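Phosphoenolpyruvate--glycerone phosphotransferase (Enterococcus faecalis, PDB 3B48) probably serves as the DhaM phosphoryl donor of a dihydroxyacetone kinase complex, relaying a phosphoryl group from phosphoenolpyruvate through histidine residues toward dihydroxyacetone. Local coordinates at residues 6-12 against 34-40; 65-71 against 94-100. All blocks are in the same frame, centred on the assembly; numbering follows the deposited sequence.

How the contacts relate
Both contacts are parallel strand pairings in one four-stranded sheet of order 35-38, 6-11, 66-71, 95-97, and their centres lie about 9 Å apart. Each joins a central strand to an edge strand of the chain, and both are largely buried. They meet where strands 6-11 and 66-71 run side by side: Asp7 of contact 1 and Arg65 of contact 2 form a salt bridge. In both, imidazoles bond to a carboxylate of the inner strand: His37 in contact 1; His94, just before the edge strand, and His96 within it in contact 2. Contact 1 otherwise packs aliphatic groups, whereas contact 2 adds aromatic rings, a water and a wider border with the second subunit, which contact 1 meets only at Ser12.

Contact 1: residues 6-12 against 34-40; sequences ADILLVS and ITIHSLG
Strands 6-11 and 35-38 are the two parallel strands of a beta-alpha-beta unit whose crossover is helix 15-27, and Ile8 sits at the middle of their pairing. Its N-H gives a hydrogen bond to Thr35 O (2.7 Å), and its carbonyl O accepts from His37 N. Leu10 N continues the pattern to His37 O, and Leu39 N returns to Leu10 O through a more bent bond.

On the face that carries Asp7, Leu9 and His37, the imidazole donates from NE2 to Asp7 OD2, 2.8 Å away and nearly straight at 169°. The oxygen uses its anti lone pair and lies in the ring plane; with carboxylate and imidazole only 12° apart, the two groups form one almost flat unit. Asp7 OD1 is taken by a salt bridge to Arg65, so both carboxylate oxygens are held and the aspartate would probably stay ionised.

The opposite face, with Ile8, Leu10 and Ile36, is mostly aliphatic. Ile8 and Ile36 run side by side, their CD1 methyls a tight 3.3 Å apart, while Ile34 crosses Ile8 at about a right angle. With CG1 of Ile34 turned anti to the backbone N (chi1 -165°), its CD1 reaches both Ile8 CG1 at 3.6 Å and Ala6 CB. Leu10 CD1 rests on Ile36 CG2.

Helix 51-60 packs against Leu9, His37 and Leu39, whereas Ile8, Leu10 and Ile34 meet helix 102-113. Leu10 also touches helix 15-27, and strand 66-71 pairs with the other side of strand 6-11.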
loop_
_atom_site.group_PDB
_atom_site.type_symbol
_atom_site.label_atom_id
_atom_site.label_comp_id
_atom_site.label_asym_id
_atom_site.label_seq_id
_atom_site.Cartn_x
_atom_site.Cartn_y
_atom_site.Cartn_z
ATOM N N ALA B 6 -12.673 17.245 -0.054
ATOM C CA ALA B 6 -11.419 16.517 0.066
ATOM C C ALA B 6 -11.078 15.696 -1.183
ATOM O O ALA B 6 -11.959 15.157 -1.870
ATOM C CB ALA B 6 -11.421 15.645 1.287
ATOM N N ASP B 7 -9.785 15.670 -1.484
ATOM C CA ASP B 7 -9.237 14.785 -2.494
ATOM C C ASP B 7 -8.075 14.014 -1.899
ATOM O O ASP B 7 -7.296 14.557 -1.085
ATOM C CB ASP B 7 -8.745 15.571 -3.709
ATOM C CG ASP B 7 -9.838 16.370 -4.373
ATOM O OD1 ASP B 7 -10.488 17.165 -3.668
ATOM O OD2 ASP B 7 -10.025 16.237 -5.608
ATOM N N ILE B 8 -7.982 12.749 -2.309
ATOM C CA ILE B 8 -6.852 11.889 -2.010
ATOM C C ILE B 8 -6.000 11.719 -3.249
ATOM O O ILE B 8 -6.459 11.241 -4.304
ATOM C CB ILE B 8 -7.295 10.498 -1.511
ATOM C CG1 ILE B 8 -7.979 10.606 -0.144
ATOM C CG2 ILE B 8 -6.097 9.534 -1.459
ATOM C CD1 ILE B 8 -8.782 9.401 0.224
ATOM N N LEU B 9 -4.744 12.109 -3.115
ATOM C CA LEU B 9 -3.795 11.996 -4.222
ATOM C C LEU B 9 -2.772 10.926 -3.857
ATOM O O LEU B 9 -2.098 11.001 -2.795
ATOM C CB LEU B 9 -3.118 13.339 -4.550
ATOM C CG LEU B 9 -3.876 14.581 -5.065
ATOM C CD1 LEU B 9 -4.908 15.157 -4.047
ATOM C CD2 LEU B 9 -2.831 15.648 -5.455
ATOM N N LEU B 10 -2.717 9.938 -4.754
ATOM C CA LEU B 10 -1.976 8.703 -4.601
ATOM C C LEU B 10 -0.770 8.738 -5.532
ATOM O O LEU B 10 -0.924 8.634 -6.759
ATOM C CB LEU B 10 -2.866 7.503 -4.993
ATOM C CG LEU B 10 -4.237 7.369 -4.303
ATOM C CD1 LEU B 10 -5.040 6.297 -5.018
ATOM C CD2 LEU B 10 -4.005 6.969 -2.891
ATOM N N VAL B 11 0.415 8.871 -4.938
ATOM C CA VAL B 11 1.690 8.914 -5.685
ATOM C C VAL B 11 2.515 7.619 -5.535
ATOM O O VAL B 11 2.645 7.083 -4.461
ATOM C CB VAL B 11 2.507 10.153 -5.300
ATOM C CG1 VAL B 11 3.653 10.362 -6.285
ATOM C CG2 VAL B 11 1.549 11.376 -5.225
ATOM N N SER B 12 3.016 7.100 -6.653
ATOM C CA SER B 12 3.794 5.877 -6.611
ATOM C C SER B 12 4.654 5.862 -7.839
ATOM O O SER B 12 4.374 6.605 -8.750
ATOM C CB SER B 12 2.844 4.658 -6.603
ATOM O OG SER B 12 3.543 3.427 -6.519
ATOM N N ILE B 34 -15.338 11.609 -1.098
ATOM C CA ILE B 34 -13.972 12.056 -1.377
ATOM C C ILE B 34 -13.568 11.725 -2.814
ATOM O O ILE B 34 -13.983 10.683 -3.369
ATOM C CB ILE B 34 -12.989 11.503 -0.321
ATOM C CG1 ILE B 34 -11.646 12.233 -0.371
ATOM C CG2 ILE B 34 -12.861 9.966 -0.425
ATOM C CD1 ILE B 34 -10.951 12.253 0.967
ATOM N N THR B 35 -12.824 12.632 -3.430
ATOM C CA THR B 35 -12.283 12.387 -4.776
ATOM C C THR B 35 -10.880 11.772 -4.663
ATOM O O THR B 35 -10.064 12.234 -3.881
ATOM C CB THR B 35 -12.325 13.649 -5.644
ATOM O OG1 THR B 35 -13.680 14.118 -5.676
ATOM C CG2 THR B 35 -11.905 13.341 -7.112
ATOM N N ILE B 36 -10.641 10.686 -5.402
ATOM C CA ILE B 36 -9.346 9.979 -5.437
ATOM C C ILE B 36 -8.710 10.207 -6.801
ATOM O O ILE B 36 -9.362 10.030 -7.808
ATOM C CB ILE B 36 -9.492 8.436 -5.243
ATOM C CG1 ILE B 36 -10.379 8.071 -4.045
ATOM C CG2 ILE B 36 -8.153 7.762 -5.101
ATOM C CD1 ILE B 36 -9.968 8.690 -2.736
ATOM N N HIS B 37 -7.431 10.571 -6.818
ATOM C CA HIS B 37 -6.686 10.747 -8.065
ATOM C C HIS B 37 -5.598 9.656 -8.131
ATOM O O HIS B 37 -4.797 9.534 -7.195
ATOM C CB HIS B 37 -6.068 12.154 -8.125
ATOM C CG HIS B 37 -7.075 13.266 -8.018
ATOM N ND1 HIS B 37 -7.648 13.864 -9.119
ATOM C CD2 HIS B 37 -7.631 13.865 -6.939
ATOM C CE1 HIS B 37 -8.484 14.803 -8.727
ATOM N NE2 HIS B 37 -8.500 14.818 -7.406
ATOM N N SER B 38 -5.600 8.847 -9.199
ATOM C CA SER B 38 -4.521 7.909 -9.425
ATOM C C SER B 38 -3.355 8.634 -10.096
ATOM O O SER B 38 -3.418 8.972 -11.298
ATOM C CB SER B 38 -4.980 6.710 -10.273
ATOM O OG SER B 38 -3.863 5.885 -10.579
ATOM N N LEU B 39 -2.298 8.888 -9.333
ATOM C CA LEU B 39 -1.164 9.653 -9.861
ATOM C C LEU B 39 0.162 8.910 -9.931
ATOM O O LEU B 39 1.229 9.527 -9.974
ATOM C CB LEU B 39 -1.016 11.013 -9.137
ATOM C CG LEU B 39 -2.271 11.916 -9.015
ATOM C CD1 LEU B 39 -1.925 13.129 -8.227
ATOM C CD2 LEU B 39 -2.873 12.320 -10.376
ATOM N N GLY B 40 0.096 7.587 -9.981
ATOM C CA GLY B 40 1.293 6.772 -10.180
ATOM C C GLY B 40 1.879 6.807 -11.592
ATOM O O GLY B 40 1.164 6.972 -12.579
#

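Contact 2: residues 65-71 against 94-100; sequences REFLIFA and HYHLVDA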
loop_
_atom_site.group_PDB
_atom_site.type_symbol
_atom_site.label_atom_id
_atom_site.label_comp_id
_atom_site.label_asym_id
_atom_site.label_seq_id
_atom_site.Cartn_x
_atom_site.Cartn_y
_atom_site.Cartn_z
ATOM N N ARG B 65 -11.010 22.701 -2.130
ATOM C CA ARG B 65 -10.609 21.381 -1.663
ATOM C C ARG B 65 -9.431 21.397 -0.662
ATOM O O ARG B 65 -8.514 22.233 -0.726
ATOM C CB ARG B 65 -10.204 20.448 -2.832
ATOM C CG ARG B 65 -10.826 20.687 -4.207
ATOM C CD ARG B 65 -12.286 20.323 -4.278
ATOM N NE ARG B 65 -12.532 18.899 -4.073
ATOM C CZ ARG B 65 -13.697 18.295 -4.277
ATOM N NH1 ARG B 65 -14.746 18.986 -4.713
ATOM N NH2 ARG B 65 -13.813 16.998 -4.048
ATOM N N GLU B 66 -9.472 20.432 0.248
ATOM C CA GLU B 66 -8.293 19.989 0.992
ATOM C C GLU B 66 -7.662 18.839 0.255
ATOM O O GLU B 66 -8.349 17.877 -0.090
ATOM C CB GLU B 66 -8.693 19.517 2.392
ATOM C CG GLU B 66 -9.521 20.558 3.105
ATOM C CD GLU B 66 -8.769 21.871 3.281
ATOM O OE1 GLU B 66 -7.505 21.847 3.278
ATOM O OE2 GLU B 66 -9.452 22.913 3.442
ATOM N N PHE B 67 -6.364 18.938 -0.001
ATOM C CA PHE B 67 -5.665 17.907 -0.789
ATOM C C PHE B 67 -4.729 17.097 0.082
ATOM O O PHE B 67 -3.744 17.639 0.619
ATOM C CB PHE B 67 -4.885 18.512 -1.957
ATOM C CG PHE B 67 -5.730 19.340 -2.901
ATOM C CD1 PHE B 67 -6.459 18.727 -3.933
ATOM C CD2 PHE B 67 -5.773 20.733 -2.773
ATOM C CE1 PHE B 67 -7.231 19.475 -4.802
ATOM C CE2 PHE B 67 -6.540 21.503 -3.627
ATOM C CZ PHE B 67 -7.272 20.890 -4.652
ATOM N N LEU B 68 -5.050 15.806 0.193
ATOM C CA LEU B 68 -4.285 14.815 0.985
ATOM C C LEU B 68 -3.383 13.956 0.117
ATOM O O LEU B 68 -3.860 13.224 -0.770
ATOM C CB LEU B 68 -5.234 13.908 1.783
ATOM C CG LEU B 68 -6.473 14.527 2.443
ATOM C CD1 LEU B 68 -7.003 13.597 3.528
ATOM C CD2 LEU B 68 -6.281 15.957 2.992
ATOM N N ILE B 69 -2.079 14.072 0.350
ATOM C CA ILE B 69 -1.066 13.404 -0.494
ATOM C C ILE B 69 -0.446 12.170 0.175
ATOM O O ILE B 69 0.174 12.294 1.225
ATOM C CB ILE B 69 0.050 14.408 -1.004
ATOM C CG1 ILE B 69 -0.465 15.267 -2.166
ATOM C CG2 ILE B 69 1.237 13.670 -1.555
ATOM C CD1 ILE B 69 -1.357 16.397 -1.782
ATOM N N PHE B 70 -0.669 10.996 -0.423
ATOM C CA PHE B 70 -0.047 9.748 -0.009
ATOM C C PHE B 70 0.985 9.254 -1.058
ATOM O O PHE B 70 0.740 9.323 -2.262
ATOM C CB PHE B 70 -1.090 8.650 0.231
ATOM C CG PHE B 70 -2.178 9.044 1.171
ATOM C CD1 PHE B 70 -2.233 8.508 2.453
ATOM C CD2 PHE B 70 -3.147 9.971 0.793
ATOM C CE1 PHE B 70 -3.233 8.888 3.330
ATOM C CE2 PHE B 70 -4.166 10.328 1.675
ATOM C CZ PHE B 70 -4.199 9.800 2.937
ATOM N N ALA B 71 2.134 8.786 -0.581
ATOM C CA ALA B 71 3.156 8.170 -1.439
ATOM C C ALA B 71 3.613 6.866 -0.801
ATOM O O ALA B 71 3.437 6.648 0.408
ATOM C CB ALA B 71 4.343 9.115 -1.670
ATOM N N HIS B 94 -3.706 24.382 1.797
ATOM C CA HIS B 94 -4.617 23.293 1.516
ATOM C C HIS B 94 -3.933 21.986 1.090
ATOM O O HIS B 94 -4.605 21.064 0.662
ATOM C CB HIS B 94 -5.661 23.756 0.494
ATOM C CG HIS B 94 -6.483 24.905 0.980
ATOM N ND1 HIS B 94 -7.149 24.881 2.190
ATOM C CD2 HIS B 94 -6.715 26.128 0.447
ATOM C CE1 HIS B 94 -7.765 26.035 2.373
ATOM N NE2 HIS B 94 -7.524 26.807 1.328
ATOM N N TYR B 95 -2.604 21.912 1.220
ATOM C CA TYR B 95 -1.833 20.734 0.784
ATOM C C TYR B 95 -1.260 19.984 1.983
ATOM O O TYR B 95 -0.474 20.544 2.780
ATOM C CB TYR B 95 -0.713 21.191 -0.132
ATOM C CG TYR B 95 0.142 20.131 -0.828
ATOM C CD1 TYR B 95 -0.035 19.890 -2.192
ATOM C CD2 TYR B 95 1.193 19.451 -0.166
ATOM C CE1 TYR B 95 0.757 18.982 -2.871
ATOM C CE2 TYR B 95 2.004 18.528 -0.863
ATOM C CZ TYR B 95 1.759 18.321 -2.222
ATOM O OH TYR B 95 2.480 17.473 -2.985
ATOM N N HIS B 96 -1.656 18.719 2.112
ATOM C CA HIS B 96 -1.312 17.925 3.305
ATOM C C HIS B 96 -0.593 16.633 2.942
ATOM O O HIS B 96 -1.208 15.691 2.401
ATOM C CB HIS B 96 -2.548 17.585 4.172
ATOM C CG HIS B 96 -3.573 18.687 4.278
ATOM N ND1 HIS B 96 -3.553 19.636 5.273
ATOM C CD2 HIS B 96 -4.672 18.953 3.530
ATOM C CE1 HIS B 96 -4.583 20.454 5.126
ATOM N NE2 HIS B 96 -5.276 20.061 4.070
ATOM N N LEU B 97 0.696 16.587 3.264
ATOM C CA LEU B 97 1.512 15.395 3.137
ATOM C C LEU B 97 1.168 14.470 4.288
ATOM O O LEU B 97 1.433 14.786 5.460
ATOM C CB LEU B 97 3.001 15.746 3.227
ATOM C CG LEU B 97 3.619 16.552 2.095
ATOM C CD1 LEU B 97 4.996 17.068 2.509
ATOM C CD2 LEU B 97 3.685 15.745 0.801
ATOM N N VAL B 98 0.589 13.318 3.974
ATOM C CA VAL B 98 0.077 12.489 5.046
ATOM C C VAL B 98 1.107 11.443 5.367
ATOM O O VAL B 98 1.406 10.575 4.547
ATOM C CB VAL B 98 -1.298 11.836 4.737
ATOM C CG1 VAL B 98 -1.982 11.378 6.045
ATOM C CG2 VAL B 98 -2.203 12.788 3.984
ATOM N N ASP B 99 1.677 11.544 6.564
ATOM C CA ASP B 99 2.675 10.578 6.997
ATOM C C ASP B 99 1.987 9.273 7.365
ATOM O O ASP B 99 1.725 8.987 8.532
ATOM C CB ASP B 99 3.490 11.118 8.160
ATOM C CG ASP B 99 4.856 10.489 8.230
ATOM O OD1 ASP B 99 4.979 9.309 7.848
ATOM O OD2 ASP B 99 5.809 11.164 8.654
ATOM N N ALA B 100 1.709 8.474 6.336
ATOM C CA ALA B 100 0.891 7.267 6.464
ATOM C C ALA B 100 1.194 6.322 5.310
ATOM O O ALA B 100 1.577 6.784 4.233
ATOM C CB ALA B 100 -0.617 7.638 6.474
HETATM O O HOH W 1 1.755 8.835 2.298
#
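Parallel strands 66-71 and 95-97 come within 4.8 Å of each other at their axes, with 26° between their directions, pairing Phe67 with Tyr95, Leu68 with His96 and Ile69 with Leu97 at one edge of the chain's parallel alpha/beta sheet. Four backbone hydrogen bonds join the two segments, the first and last using residues just beyond strand 95-97: Phe67 N to His94 O, His96 N to Phe67 O, Ile69 N to His96 O and Val98 N to Ile69 O.

At the start of the pairing, Glu66 OE1 accepts from two histidines, which approach from opposite faces of the carboxylate plane. His96 NE2 comes on the anti side at 3.0 Å, His94 ND1 on the syn side at 3.2 Å. A bend at chi2 (-60°) folds the glutamate back between them. The double grip fixes the carboxylate and would probably help keep it charged.

Beyond the glutamate, Leu68 CD2 lies 3.4 Å from His96 CD2. On the face with Phe67 and Ile69, the Ile69 CD1 methyl sits over the Tyr95 ring, 3.7 Å from its centroid, in a CH-pi contact; the phenol OH bonds to Ser80 O of helix 75-84. Val98 CG2 covers a face of the Phe70 ring in the same manner. Near the second subunit, whose Trp134 packs on Ala71 and Leu97, a water accepts from Ala71 N at 2.9 Å and lies 2.8 Å from Ala100 O.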